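PDB 3ROF: Low molecular weight protein-tyrosine-phosphatase PtpA from Staphylococcus aureus, which removes phosphate from phosphotyrosine in proteins and probably acts as a secreted effector that counteracts host defences during infection. Local coordinates for residues 24-29 with 61-66. Sequence-based numbering, arbitrary orientation. Where two conformers were deposited one is given.
Sequences EAIMRQ and KILNKH
Glu24 OE2 is gripped twice by Arg28, one turn further along helix 19-33. Arg28 NH2 gives the shorter bond to Glu24 OE2, at 2.8 Å. It meets the anti lone pair, with an N-H...O angle of 156°. Arg28 NH1 reaches the same Glu24 OE2 at 3.1 Å, from above the carboxylate plane and along a more bent path. The oxygen lies in the guanidinium plane, so both bonds form at the edge of that group. Glu24 OE1 hydrogen-bonds to Ser43 OG, which ties this i to i+4 salt bridge to strand 39-45.

The contact with helix 57-65 is wholly apolar and is carried by Leu63. Its CB points toward helix 19-33. With CG anti to the carbonyl carbon (chi1 -65°), both methyl groups reach that helix. Leu63 CD1 lies 3.7 Å from Ala25 CB. Leu63 CD2 lies 4.0 Å from Ala25 CB. It is equally far from Ile26 CG1. The forked end of the leucine therefore covers Ala25 with both branches, while one branch extends to the isoleucine. Ile26 also touches Val139 of helix 132-153, and Leu63 touches Met22.

All three touching residues are buried. They join two helices of the low molecular weight phosphatase fold. The side chain of Leu63 is about 12 Å from that of Cys13, the probable nucleophile. No hydrogen bond or salt bridge links the two segments, so their direct contact rests on van der Waals packing and the exclusion of water.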
ATOM      1  N   GLU A  24      -3.911   2.406   0.128  1.00  3.75           N
ATOM      2  CA  GLU A  24      -3.905   3.236  -1.061  1.00  4.14           C
ATOM      3  C   GLU A  24      -4.913   4.354  -0.918  1.00  4.57           C
ATOM      4  O   GLU A  24      -4.618   5.517  -1.212  1.00  4.19           O
ATOM      5  CB  GLU A  24      -4.225   2.392  -2.301  1.00  4.87           C
ATOM      6  CG  GLU A  24      -4.444   3.208  -3.534  1.00  5.62           C
ATOM      7  CD  GLU A  24      -4.885   2.438  -4.758  1.00  5.92           C
ATOM      8  OE1 GLU A  24      -4.982   1.203  -4.747  1.00  8.50           O
ATOM      9  OE2 GLU A  24      -5.201   3.135  -5.768  1.00  8.10           O
ATOM     10  N   ALA A  25      -6.149   4.009  -0.535  1.00  4.17           N
ATOM     11  CA  ALA A  25      -7.203   5.011  -0.473  1.00  5.11           C
ATOM     12  C   ALA A  25      -6.899   6.071   0.598  1.00  4.44           C
ATOM     13  O   ALA A  25      -7.112   7.260   0.383  1.00  4.96           O
ATOM     14  CB  ALA A  25      -8.524   4.335  -0.193  1.00  6.56           C
ATOM     15  N   ILE A  26      -6.442   5.627   1.766  1.00  4.57           N
ATOM     16  CA  ILE A  26      -6.117   6.565   2.836  1.00  4.58           C
ATOM     17  C   ILE A  26      -4.990   7.507   2.381  1.00  4.45           C
ATOM     18  O   ILE A  26      -5.048   8.704   2.570  1.00  4.78           O
ATOM     19  CB  ILE A  26      -5.730   5.815   4.133  1.00  4.99           C
ATOM     20  CG1 ILE A  26      -6.926   5.069   4.702  1.00  5.40           C
ATOM     21  CG2 ILE A  26      -5.089   6.779   5.138  1.00  5.69           C
ATOM     22  CD1 ILE A  26      -6.568   4.054   5.748  1.00  6.39           C
ATOM     23  N   MET A  27      -3.930   6.931   1.807  0.66  4.49           N
ATOM     24  CA  MET A  27      -2.786   7.702   1.347  0.66  4.64           C
ATOM     25  C   MET A  27      -3.185   8.734   0.293  0.66  4.65           C
ATOM     26  O   MET A  27      -2.789   9.908   0.371  0.66  5.12           O
ATOM     27  CB  MET A  27      -1.732   6.740   0.778  0.66  5.76           C
ATOM     28  CG  MET A  27      -0.444   7.377   0.299  0.66  6.24           C
ATOM     29  SD  MET A  27       0.583   7.820   1.701  0.66  7.77           S
ATOM     30  CE  MET A  27       2.148   8.093   0.849  0.66 13.73           C
ATOM     31  N   ARG A  28      -3.998   8.293  -0.684  1.00  4.50           N
ATOM     32  CA  ARG A  28      -4.439   9.230  -1.718  1.00  4.77           C
ATOM     33  C   ARG A  28      -5.199  10.406  -1.111  1.00  4.93           C
ATOM     34  O   ARG A  28      -4.965  11.573  -1.472  1.00  6.03           O
ATOM     35  CB  ARG A  28      -5.312   8.506  -2.743  1.00  5.31           C
ATOM     36  CG  ARG A  28      -5.873   9.438  -3.803  1.00  7.70           C
ATOM     37  CD  ARG A  28      -6.639   8.667  -4.893  1.00  9.08           C
ATOM     38  NE  ARG A  28      -5.714   7.819  -5.632  1.00  8.35           N
ATOM     39  CZ  ARG A  28      -5.698   6.489  -5.626  1.00  7.23           C
ATOM     40  NH1 ARG A  28      -6.667   5.794  -5.072  1.00  7.29           N
ATOM     41  NH2 ARG A  28      -4.694   5.866  -6.205  1.00  9.78           N
ATOM     42  N   GLN A  29      -6.117  10.130  -0.192  1.00  5.53           N
ATOM     43  CA  GLN A  29      -6.876  11.204   0.411  1.00  5.54           C
ATOM     44  C   GLN A  29      -5.983  12.094   1.269  1.00  5.40           C
ATOM     45  O   GLN A  29      -6.167  13.306   1.299  1.00  6.36           O
ATOM     46  CB  GLN A  29      -8.038  10.634   1.224  1.00  6.80           C
ATOM     47  CG  GLN A  29      -8.911  11.731   1.807  1.00 10.09           C
ATOM     48  CD  GLN A  29      -9.648  12.527   0.721  1.00 12.02           C
ATOM     49  OE1 GLN A  29     -10.184  11.984  -0.250  1.00 14.15           O
ATOM     50  NE2 GLN A  29      -9.696  13.840   0.910  1.00 19.78           N
ATOM     51  N   LYS A  61     -16.194  -0.883   4.036  1.00  6.13           N
ATOM     52  CA  LYS A  61     -16.936  -0.336   5.146  1.00  7.18           C
ATOM     53  C   LYS A  61     -16.106   0.682   5.931  1.00  8.27           C
ATOM     54  O   LYS A  61     -16.633   1.724   6.327  1.00  8.38           O
ATOM     55  CB  LYS A  61     -17.411  -1.447   6.082  1.00  8.67           C
ATOM     56  CG  LYS A  61     -18.577  -2.226   5.533  1.00 10.28           C
ATOM     57  CD  LYS A  61     -18.943  -3.409   6.453  1.00 16.22           C
ATOM     58  CE  LYS A  61     -20.225  -4.086   6.017  1.00 40.49           C
ATOM     59  NZ  LYS A  61     -20.603  -5.121   7.024  1.00 54.95           N
ATOM     60  N   ILE A  62     -14.837   0.379   6.196  1.00  7.14           N
ATOM     61  CA  ILE A  62     -13.968   1.310   6.933  1.00  8.34           C
ATOM     62  C   ILE A  62     -13.774   2.572   6.146  1.00  6.84           C
ATOM     63  O   ILE A  62     -13.832   3.660   6.721  1.00  8.99           O
ATOM     64  CB  ILE A  62     -12.528   0.708   7.103  1.00 18.49           C
ATOM     65  CG1 ILE A  62     -12.519  -0.356   8.167  1.00 19.10           C
ATOM     66  CG2 ILE A  62     -11.480   1.804   7.432  1.00 23.57           C
ATOM     67  CD1 ILE A  62     -12.593   0.205   9.576  1.00 31.32           C
ATOM     68  N   LEU A  63     -13.526   2.447   4.844  1.00  6.70           N
ATOM     69  CA  LEU A  63     -13.324   3.638   4.050  1.00  7.42           C
ATOM     70  C   LEU A  63     -14.604   4.482   3.976  1.00  9.27           C
ATOM     71  O   LEU A  63     -14.561   5.712   4.104  1.00  8.94           O
ATOM     72  CB  LEU A  63     -12.818   3.257   2.665  1.00  7.15           C
ATOM     73  CG  LEU A  63     -11.428   2.595   2.645  1.00  5.66           C
ATOM     74  CD1 LEU A  63     -11.118   2.173   1.219  1.00  7.22           C
ATOM     75  CD2 LEU A  63     -10.336   3.494   3.233  1.00  6.24           C
ATOM     76  N   ASN A  64     -15.744   3.834   3.792  1.00  7.89           N
ATOM     77  CA  ASN A  64     -17.012   4.573   3.756  1.00  7.95           C
ATOM     78  C   ASN A  64     -17.258   5.295   5.086  1.00 10.64           C
ATOM     79  O   ASN A  64     -17.714   6.425   5.111  1.00 13.77           O
ATOM     80  CB  ASN A  64     -18.172   3.627   3.481  1.00  9.71           C
ATOM     81  CG  ASN A  64     -18.214   3.135   2.029  1.00  9.22           C
ATOM     82  OD1 ASN A  64     -17.631   3.758   1.138  1.00 11.06           O
ATOM     83  ND2 ASN A  64     -18.914   2.035   1.791  1.00 10.02           N
ATOM     84  N   LYS A  65     -16.949   4.637   6.198  1.00  9.68           N
ATOM     85  CA  LYS A  65     -17.222   5.166   7.536  1.00 11.90           C
ATOM     86  C   LYS A  65     -16.470   6.469   7.732  1.00 11.17           C
ATOM     87  O   LYS A  65     -16.923   7.356   8.425  1.00 14.86           O
ATOM     88  CB  LYS A  65     -16.750   4.166   8.603  1.00 13.67           C
ATOM     89  CG  LYS A  65     -16.851   4.672  10.021  1.00 24.06           C
ATOM     90  CD  LYS A  65     -16.444   3.589  11.012  1.00 39.22           C
ATOM     91  CE  LYS A  65     -16.594   4.071  12.451  1.00 49.52           C
ATOM     92  NZ  LYS A  65     -16.464   2.959  13.435  1.00 62.65           N
ATOM     93  N   HIS A  66     -15.282   6.549   7.127  1.00 10.87           N
ATOM     94  CA  HIS A  66     -14.391   7.710   7.277  1.00 12.66           C
ATOM     95  C   HIS A  66     -14.398   8.644   6.052  1.00 13.44           C
ATOM     96  O   HIS A  66     -13.555   9.535   5.925  1.00 13.48           O
ATOM     97  CB  HIS A  66     -12.981   7.229   7.624  1.00 11.99           C
ATOM     98  CG  HIS A  66     -12.904   6.533   8.935  1.00 11.21           C
ATOM     99  ND1 HIS A  66     -13.005   7.201  10.137  1.00 14.15           N
ATOM    100  CD2 HIS A  66     -12.740   5.229   9.242  1.00 13.58           C
ATOM    101  CE1 HIS A  66     -12.910   6.330  11.128  1.00 16.38           C
ATOM    102  NE2 HIS A  66     -12.762   5.127  10.604  1.00 13.08           N
TER